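Oxidoreductase, Gfo/Idh/MocA family (Vibrio cholerae, PDB 1XEA) probably catalyses a pyridine-nucleotide-dependent oxidation or reduction of a substrate not yet established, using a Rossmann-fold domain expected to hold the cofactor. Local coordinates at residues A[5-10]-A[28-33]; A[66-71]-A[89-94]; A[231-236]-A[245-250]. All coordinates share one frame; numbering follows the deposited sequence.

Contact 1: A[5-10]-A[28-33]; sequences IAMIGL and IELVLC
M7 N comes to the flat V31 carbonyl from above its plane, 40° out of it, whereas G9 N approaches the C33 carbonyl with a smaller tilt: the flat groups here are peptide units, and the amides meet them in different ways. I5 N and E29 O, 3.0 Å apart, complete the stronger contacts. The return bonds, from V31 N to I5 O and from C33 N to M7 O, are weak. This is the first beta-alpha-beta unit of a Rossmann fold, in which helix 12-22 carries the chain from strand 3-8 to its parallel neighbour, strand 28-33. The strand segments run at 24° to each other, a modest twist.

One face of the sheet carries A6, V31, I8 and C33, with A6 CB 4.0 Å from V31 CB. The other carries I5, M7, L30 and L32; on it M7 and L30 pack against helix 12-22, and L32 against helix 37-46. There selenomethionine M7 slants across L30, its CG 3.7 Å from L30 CD2, and both side chains also meet L22. The carboxylate of E29, on the outer strand, has its partner outside the two segments, in a salt bridge with K4.

Beyond the strand, G9 adopts a positive phi (86°), a backbone conformation suited to glycine. G9 fits the first glycine of a GxGxxA sequence, consistent with the dinucleotide-binding turn. Next to it L10 folds back over the helix-covered face and crosses L32 at about a right angle, with L10 CD1 4.0 Å from L32 CD2.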
loop_
_atom_site.group_PDB
_atom_site.type_symbol
_atom_site.label_atom_id
_atom_site.label_comp_id
_atom_site.label_asym_id
_atom_site.label_seq_id
_atom_site.Cartn_x
_atom_site.Cartn_y
_atom_site.Cartn_z
ATOM N N ILE A 5 37.331 -21.233 8.777
ATOM C CA ILE A 5 36.282 -21.281 9.777
ATOM C C ILE A 5 35.707 -22.689 9.869
ATOM O O ILE A 5 35.604 -23.390 8.868
ATOM C CB ILE A 5 35.148 -20.264 9.414
ATOM C CG1 ILE A 5 35.566 -18.840 9.788
ATOM C CG2 ILE A 5 33.866 -20.599 10.154
ATOM C CD1 ILE A 5 36.765 -18.306 9.041
ATOM N N ALA A 6 35.344 -23.108 11.071
ATOM C CA ALA A 6 34.763 -24.421 11.252
ATOM C C ALA A 6 33.345 -24.206 11.732
ATOM O O ALA A 6 33.098 -23.435 12.665
ATOM C CB ALA A 6 35.549 -25.202 12.272
HETATM N N MSE A 7 32.405 -24.867 11.078
HETATM C CA MSE A 7 31.015 -24.754 11.469
HETATM C C MSE A 7 30.561 -26.029 12.166
HETATM O O MSE A 7 30.425 -27.085 11.547
HETATM C CB MSE A 7 30.146 -24.490 10.250
HETATM C CG MSE A 7 30.266 -23.083 9.725
HETATM SE SE MSE A 7 29.041 -22.752 8.285
HETATM C CE MSE A 7 27.440 -23.529 9.052
ATOM N N ILE A 8 30.328 -25.915 13.464
ATOM C CA ILE A 8 29.896 -27.045 14.254
ATOM C C ILE A 8 28.390 -27.009 14.434
ATOM O O ILE A 8 27.837 -25.997 14.865
ATOM C CB ILE A 8 30.550 -27.038 15.655
ATOM C CG1 ILE A 8 32.070 -27.186 15.539
ATOM C CG2 ILE A 8 29.968 -28.149 16.509
ATOM C CD1 ILE A 8 32.801 -25.889 15.318
ATOM N N GLY A 9 27.731 -28.113 14.096
ATOM C CA GLY A 9 26.286 -28.202 14.248
ATOM C C GLY A 9 25.507 -27.651 13.072
ATOM O O GLY A 9 25.135 -26.478 13.046
ATOM N N LEU A 10 25.238 -28.511 12.099
ATOM C CA LEU A 10 24.521 -28.082 10.911
ATOM C C LEU A 10 23.019 -28.331 10.974
ATOM O O LEU A 10 22.509 -29.277 10.378
ATOM C CB LEU A 10 25.130 -28.758 9.681
ATOM C CG LEU A 10 26.650 -28.594 9.615
ATOM C CD1 LEU A 10 27.176 -29.306 8.384
ATOM C CD2 LEU A 10 27.036 -27.123 9.601
ATOM N N ILE A 28 37.759 -18.030 2.242
ATOM C CA ILE A 28 37.372 -18.694 3.475
ATOM C C ILE A 28 37.250 -20.182 3.244
ATOM O O ILE A 28 36.445 -20.621 2.422
ATOM C CB ILE A 28 36.022 -18.167 3.988
ATOM C CG1 ILE A 28 36.191 -16.730 4.453
ATOM C CG2 ILE A 28 35.502 -19.029 5.139
ATOM C CD1 ILE A 28 34.913 -16.128 4.952
ATOM N N GLU A 29 38.052 -20.962 3.955
ATOM C CA GLU A 29 37.978 -22.404 3.811
ATOM C C GLU A 29 37.060 -22.876 4.921
ATOM O O GLU A 29 37.177 -22.435 6.058
ATOM C CB GLU A 29 39.376 -23.040 3.926
ATOM C CG GLU A 29 39.393 -24.576 3.849
ATOM C CD GLU A 29 40.770 -25.146 3.487
ATOM O OE1 GLU A 29 40.974 -26.373 3.648
ATOM O OE2 GLU A 29 41.644 -24.367 3.033
ATOM N N LEU A 30 36.120 -23.745 4.574
ATOM C CA LEU A 30 35.169 -24.260 5.543
ATOM C C LEU A 30 35.514 -25.654 6.038
ATOM O O LEU A 30 36.164 -26.440 5.342
ATOM C CB LEU A 30 33.763 -24.275 4.942
ATOM C CG LEU A 30 32.832 -23.112 5.289
ATOM C CD1 LEU A 30 31.565 -23.224 4.465
ATOM C CD2 LEU A 30 32.503 -23.133 6.782
ATOM N N VAL A 31 35.070 -25.951 7.252
ATOM C CA VAL A 31 35.302 -27.249 7.852
ATOM C C VAL A 31 33.991 -27.677 8.498
ATOM O O VAL A 31 33.699 -27.305 9.630
ATOM C CB VAL A 31 36.431 -27.187 8.919
ATOM C CG1 VAL A 31 36.703 -28.575 9.455
ATOM C CG2 VAL A 31 37.707 -26.602 8.313
ATOM N N LEU A 32 33.190 -28.445 7.769
ATOM C CA LEU A 32 31.913 -28.886 8.303
ATOM C C LEU A 32 32.057 -29.911 9.417
ATOM O O LEU A 32 32.957 -30.755 9.409
ATOM C CB LEU A 32 31.026 -29.447 7.188
ATOM C CG LEU A 32 30.644 -28.444 6.092
ATOM C CD1 LEU A 32 29.637 -29.085 5.161
ATOM C CD2 LEU A 32 30.059 -27.176 6.705
ATOM N N CYS A 33 31.156 -29.817 10.386
ATOM C CA CYS A 33 31.158 -30.720 11.520
ATOM C C CYS A 33 29.778 -30.848 12.133
ATOM O O CYS A 33 29.130 -29.850 12.451
ATOM C CB CYS A 33 32.117 -30.221 12.586
ATOM S SG CYS A 33 31.944 -31.116 14.128
#

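Contact 2: A[66-71]-A[89-94]; sequences AVMIHA and PTFVDK
F91 extends its ring with CG anti to the backbone N (chi1 172°), and selenomethionine M68 bends at its third torsion (chi3 69°) to bring its methyl end against that ring. The closest touch runs from M68 CE to F91 CE2, 3.5 Å. The selenium lies obliquely to the ring, 5.1 Å from its centroid, which makes this a Met-aromatic contact. H70, just beyond the end of strand 66-69, joins in: its CE1 sits at the edge of the F91 ring, 3.8 Å from F91 CE2, and the two rings meet rim to rim with planes 58° apart. W275 of helix 268-281 meets the F91 ring as well.

These side chains stand on neighbouring parallel strands of the Rossmann sheet, joined by the beta-alpha-beta crossover through helix 76-85. F91 is held in register by both of its backbone polar atoms: F91 N gives a bond to V67 O (2.9 Å), and F91 O takes one from I69 N (2.7 Å). On the opposite face I69 CD1 rests against T90 CG2 at 3.8 Å, under helix 76-85.

Beyond the strand ends a tyrosine takes part: the H70 ring stacks on Y18, whose hydroxyl is hydrogen-bonded to D93 OD1. H70 ND1 and D93 OD2 stay 5.5 Å apart and form no salt bridge, so any electrostatic influence of D93 on H70 would probably act at a distance, while Y18 contacts both.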
loop_
_atom_site.group_PDB
_atom_site.type_symbol
_atom_site.label_atom_id
_atom_site.label_comp_id
_atom_site.label_asym_id
_atom_site.label_seq_id
_atom_site.Cartn_x
_atom_site.Cartn_y
_atom_site.Cartn_z
ATOM N N ALA A 66 38.766 -19.998 13.577
ATOM C CA ALA A 66 37.588 -19.705 14.376
ATOM C C ALA A 66 36.506 -20.765 14.135
ATOM O O ALA A 66 36.541 -21.486 13.134
ATOM C CB ALA A 66 37.058 -18.313 14.031
ATOM N N VAL A 67 35.554 -20.855 15.067
ATOM C CA VAL A 67 34.444 -21.801 14.973
ATOM C C VAL A 67 33.099 -21.086 15.126
ATOM O O VAL A 67 32.990 -20.085 15.837
ATOM C CB VAL A 67 34.536 -22.901 16.060
ATOM C CG1 VAL A 67 35.783 -23.730 15.856
ATOM C CG2 VAL A 67 34.533 -22.277 17.436
HETATM N N MSE A 68 32.085 -21.596 14.434
HETATM C CA MSE A 68 30.735 -21.039 14.488
HETATM C C MSE A 68 29.818 -22.146 14.964
HETATM O O MSE A 68 29.548 -23.096 14.235
HETATM C CB MSE A 68 30.293 -20.566 13.102
HETATM C CG MSE A 68 31.040 -19.347 12.608
HETATM SE SE MSE A 68 30.611 -18.818 10.801
HETATM C CE MSE A 68 28.795 -18.201 11.073
ATOM N N ILE A 69 29.340 -22.033 16.193
ATOM C CA ILE A 69 28.474 -23.063 16.742
ATOM C C ILE A 69 27.017 -22.803 16.396
ATOM O O ILE A 69 26.473 -21.760 16.731
ATOM C CB ILE A 69 28.653 -23.125 18.253
ATOM C CG1 ILE A 69 30.128 -23.407 18.554
ATOM C CG2 ILE A 69 27.745 -24.190 18.846
ATOM C CD1 ILE A 69 30.544 -23.075 19.955
ATOM N N HIS A 70 26.378 -23.748 15.723
ATOM C CA HIS A 70 24.987 -23.553 15.348
ATOM C C HIS A 70 24.132 -24.640 15.955
ATOM O O HIS A 70 22.946 -24.760 15.655
ATOM C CB HIS A 70 24.845 -23.573 13.831
ATOM C CG HIS A 70 25.801 -22.663 13.130
ATOM N ND1 HIS A 70 25.687 -21.289 13.166
ATOM C CD2 HIS A 70 26.905 -22.929 12.394
ATOM C CE1 HIS A 70 26.679 -20.749 12.481
ATOM N NE2 HIS A 70 27.433 -21.722 12.003
ATOM N N ALA A 71 24.750 -25.438 16.813
ATOM C CA ALA A 71 24.052 -26.525 17.474
ATOM C C ALA A 71 22.871 -26.016 18.297
ATOM O O ALA A 71 22.529 -24.834 18.263
ATOM C CB ALA A 71 25.016 -27.284 18.364
ATOM N N PRO A 89 38.682 -17.654 18.461
ATOM C CA PRO A 89 37.517 -16.771 18.332
ATOM C C PRO A 89 36.275 -17.640 18.130
ATOM O O PRO A 89 36.219 -18.449 17.204
ATOM C CB PRO A 89 37.856 -15.950 17.094
ATOM C CG PRO A 89 39.351 -15.845 17.177
ATOM C CD PRO A 89 39.755 -17.250 17.536
ATOM N N THR A 90 35.287 -17.485 18.998
ATOM C CA THR A 90 34.079 -18.294 18.882
ATOM C C THR A 90 32.824 -17.504 18.510
ATOM O O THR A 90 32.591 -16.399 19.000
ATOM C CB THR A 90 33.797 -19.067 20.204
ATOM O OG1 THR A 90 34.888 -19.948 20.479
ATOM C CG2 THR A 90 32.515 -19.883 20.108
ATOM N N PHE A 91 32.010 -18.102 17.648
ATOM C CA PHE A 91 30.762 -17.505 17.210
ATOM C C PHE A 91 29.650 -18.458 17.603
ATOM O O PHE A 91 29.776 -19.670 17.426
ATOM C CB PHE A 91 30.767 -17.328 15.699
ATOM C CG PHE A 91 29.447 -16.902 15.139
ATOM C CD1 PHE A 91 29.114 -15.559 15.053
ATOM C CD2 PHE A 91 28.529 -17.848 14.698
ATOM C CE1 PHE A 91 27.883 -15.157 14.531
ATOM C CE2 PHE A 91 27.296 -17.458 14.174
ATOM C CZ PHE A 91 26.973 -16.110 14.092
ATOM N N VAL A 92 28.570 -17.907 18.144
ATOM C CA VAL A 92 27.433 -18.717 18.553
ATOM C C VAL A 92 26.155 -18.025 18.128
ATOM O O VAL A 92 25.974 -16.839 18.376
ATOM C CB VAL A 92 27.392 -18.931 20.085
ATOM C CG1 VAL A 92 26.171 -19.760 20.464
ATOM C CG2 VAL A 92 28.659 -19.637 20.544
ATOM N N ASP A 93 25.268 -18.771 17.484
ATOM C CA ASP A 93 24.009 -18.210 17.032
ATOM C C ASP A 93 23.090 -18.003 18.226
ATOM O O ASP A 93 22.978 -18.871 19.087
ATOM C CB ASP A 93 23.361 -19.140 16.007
ATOM C CG ASP A 93 22.097 -18.558 15.413
ATOM O OD1 ASP A 93 22.123 -17.365 15.013
ATOM O OD2 ASP A 93 21.079 -19.291 15.327
ATOM N N LYS A 94 22.445 -16.842 18.276
ATOM C CA LYS A 94 21.533 -16.506 19.364
ATOM C C LYS A 94 20.508 -17.620 19.542
ATOM O O LYS A 94 20.043 -18.200 18.569
ATOM C CB LYS A 94 20.827 -15.185 19.062
ATOM C CG LYS A 94 19.870 -15.246 17.887
ATOM C CD LYS A 94 18.518 -15.803 18.306
ATOM C CE LYS A 94 17.815 -16.504 17.152
ATOM N NZ LYS A 94 16.476 -16.994 17.573
#

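Contact 3: A[231-236]-A[245-250]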
loop_
_atom_site.group_PDB
_atom_site.type_symbol
_atom_site.label_atom_id
_atom_site.label_comp_id
_atom_site.label_asym_id
_atom_site.label_seq_id
_atom_site.Cartn_x
_atom_site.Cartn_y
_atom_site.Cartn_z
ATOM N N ASP A 231 12.618 13.735 15.776
ATOM C CA ASP A 231 11.805 14.935 15.834
ATOM C C ASP A 231 11.348 15.264 14.424
ATOM O O ASP A 231 12.163 15.482 13.537
ATOM C CB ASP A 231 12.577 16.105 16.453
ATOM C CG ASP A 231 12.824 15.914 17.948
ATOM O OD1 ASP A 231 11.845 15.627 18.696
ATOM O OD2 ASP A 231 13.999 16.052 18.373
ATOM N N ASN A 232 10.033 15.268 14.227
ATOM C CA ASN A 232 9.411 15.566 12.936
ATOM C C ASN A 232 9.819 14.636 11.824
ATOM O O ASN A 232 9.670 14.957 10.644
ATOM C CB ASN A 232 9.687 17.003 12.521
ATOM C CG ASN A 232 9.012 17.997 13.441
ATOM O OD1 ASN A 232 7.843 17.829 13.809
ATOM N ND2 ASN A 232 9.736 19.037 13.817
ATOM N N VAL A 233 10.326 13.472 12.203
ATOM C CA VAL A 233 10.723 12.492 11.219
ATOM C C VAL A 233 10.384 11.120 11.752
ATOM O O VAL A 233 10.546 10.857 12.940
ATOM C CB VAL A 233 12.225 12.582 10.912
ATOM C CG1 VAL A 233 12.556 11.641 9.760
ATOM C CG2 VAL A 233 12.605 14.023 10.534
ATOM N N ALA A 234 9.891 10.253 10.879
ATOM C CA ALA A 234 9.531 8.909 11.289
ATOM C C ALA A 234 9.739 7.938 10.133
ATOM O O ALA A 234 9.880 8.356 8.983
ATOM C CB ALA A 234 8.080 8.880 11.761
ATOM N N TYR A 235 9.798 6.645 10.459
ATOM C CA TYR A 235 9.963 5.558 9.483
ATOM C C TYR A 235 9.151 4.362 9.949
ATOM O O TYR A 235 9.006 4.129 11.145
ATOM C CB TYR A 235 11.409 5.072 9.395
ATOM C CG TYR A 235 12.408 6.045 8.844
ATOM C CD1 TYR A 235 12.934 7.058 9.640
ATOM C CD2 TYR A 235 12.848 5.944 7.520
ATOM C CE1 TYR A 235 13.878 7.948 9.136
ATOM C CE2 TYR A 235 13.788 6.827 7.002
ATOM C CZ TYR A 235 14.299 7.827 7.816
ATOM O OH TYR A 235 15.217 8.715 7.309
ATOM N N LEU A 236 8.648 3.582 9.005
ATOM C CA LEU A 236 7.880 2.395 9.350
ATOM C C LEU A 236 8.171 1.339 8.309
ATOM O O LEU A 236 7.707 1.434 7.176
ATOM C CB LEU A 236 6.383 2.687 9.356
ATOM C CG LEU A 236 5.449 1.716 10.099
ATOM C CD1 LEU A 236 4.041 1.949 9.580
ATOM C CD2 LEU A 236 5.844 0.278 9.895
HETATM N N MSE A 245 8.872 6.492 4.664
HETATM C CA MSE A 245 9.475 7.582 5.420
HETATM C C MSE A 245 8.530 8.775 5.445
HETATM O O MSE A 245 8.035 9.217 4.405
HETATM C CB MSE A 245 10.790 7.988 4.760
HETATM C CG MSE A 245 11.546 9.101 5.461
HETATM SE SE MSE A 245 13.193 9.670 4.519
HETATM C CE MSE A 245 12.548 11.368 3.798
ATOM N N TRP A 246 8.276 9.278 6.645
ATOM C CA TRP A 246 7.412 10.432 6.839
ATOM C C TRP A 246 8.285 11.626 7.249
ATOM O O TRP A 246 8.883 11.640 8.328
ATOM C CB TRP A 246 6.379 10.126 7.921
ATOM C CG TRP A 246 5.391 9.091 7.521
ATOM C CD1 TRP A 246 4.582 9.116 6.424
ATOM C CD2 TRP A 246 5.077 7.881 8.222
ATOM N NE1 TRP A 246 3.787 8.001 6.397
ATOM C CE2 TRP A 246 4.072 7.226 7.488
ATOM C CE3 TRP A 246 5.550 7.287 9.395
ATOM C CZ2 TRP A 246 3.526 6.008 7.887
ATOM C CZ3 TRP A 246 5.006 6.070 9.798
ATOM C CH2 TRP A 246 4.004 5.443 9.044
ATOM N N ARG A 247 8.350 12.624 6.376
ATOM C CA ARG A 247 9.156 13.807 6.610
ATOM C C ARG A 247 8.472 14.988 5.951
ATOM O O ARG A 247 7.947 14.867 4.846
ATOM C CB ARG A 247 10.542 13.597 6.015
ATOM C CG ARG A 247 11.335 14.856 5.843
ATOM C CD ARG A 247 12.681 14.528 5.249
ATOM N NE ARG A 247 13.512 13.823 6.206
ATOM C CZ ARG A 247 14.666 13.240 5.907
ATOM N NH1 ARG A 247 15.111 13.287 4.653
ATOM N NH2 ARG A 247 15.371 12.622 6.862
ATOM N N ASP A 248 8.468 16.126 6.636
ATOM C CA ASP A 248 7.824 17.329 6.119
ATOM C C ASP A 248 6.360 17.048 5.785
ATOM O O ASP A 248 5.815 17.554 4.800
ATOM C CB ASP A 248 8.538 17.821 4.867
ATOM C CG ASP A 248 10.008 18.086 5.101
ATOM O OD1 ASP A 248 10.337 18.847 6.038
ATOM O OD2 ASP A 248 10.839 17.542 4.336
ATOM N N ASN A 249 5.731 16.229 6.617
ATOM C CA ASN A 249 4.338 15.867 6.426
ATOM C C ASN A 249 4.115 15.235 5.066
ATOM O O ASN A 249 3.082 15.440 4.442
ATOM C CB ASN A 249 3.438 17.084 6.567
ATOM C CG ASN A 249 2.011 16.698 6.905
ATOM O OD1 ASN A 249 1.775 15.870 7.800
ATOM N ND2 ASN A 249 1.046 17.295 6.205
ATOM N N GLN A 250 5.092 14.467 4.615
ATOM C CA GLN A 250 4.976 13.798 3.354
ATOM C C GLN A 250 5.380 12.380 3.592
ATOM O O GLN A 250 6.162 12.107 4.499
ATOM C CB GLN A 250 5.925 14.377 2.342
ATOM C CG GLN A 250 5.615 15.759 1.882
ATOM C CD GLN A 250 6.616 16.172 0.823
ATOM O OE1 GLN A 250 6.827 15.441 -0.159
ATOM N NE2 GLN A 250 7.258 17.328 1.016
#
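M245, within strand 242-247, lays its side chain alongside Y235, the two pointing the same way. Its CG stands over a face of the tyrosine ring, 3.5 Å from Y235 CE2, in a CH-pi contact. With both of its first two torsions extended (chi1 -179°, chi2 -177°), the chain of this selenomethionine carries the selenium on towards the hydroxyl end of the ring. The selenium itself lies obliquely, 4.7 Å from the Y235 ring centroid, a Met-aromatic contact.

W246 follows on the other face of the sheet. Its backbone makes both bonds of an antiparallel hydrogen-bonded pair with A234: W246 N to A234 O at 3.0 Å, and A234 N to W246 O at 3.1 Å. The methyl of A234 meets the indole at its edge, CB to W246 CE3 being 3.8 Å. L236 runs beside the indole, with its CD1 3.5 Å from W246 CH2, and W246 NE1 is hydrogen-bonded to E251. The two strands form a beta hairpin within the large mixed sheet of the second domain, and their short segments run nearly antiparallel, at 167°.

R247 points to the same face as V233 and Y235, with its guanidinium plane nearly perpendicular to the tyrosine ring. D248 and N249 then turn the chain, closed by reciprocal backbone bonds between R247 and Q250. At this turn N249 OD1 accepts a hydrogen bond from T222 N of a second subunit.

How the contacts relate
Contacts 1 and 2 each pair the two strands of a beta-alpha-beta unit in one parallel sheet, their centres 10 Å apart. Strands 3-8 and 66-69 are neighbours in it, joined by probable hydrogen bonds from M68 N to A6 O (2.7 Å) and from H70 N to I8 O (2.8 Å). H70 also packs on G9; H70 of contact 2 thus lies by the presumed dinucleotide-binding turn of contact 1. Contact 3 belongs to the other sheet, on the opposite side of the chain's centre: its centre is about 44 Å from that of contact 1 and 39 Å from that of contact 2. There the Y235 side chain lies about 7 Å from a bound nickel ion.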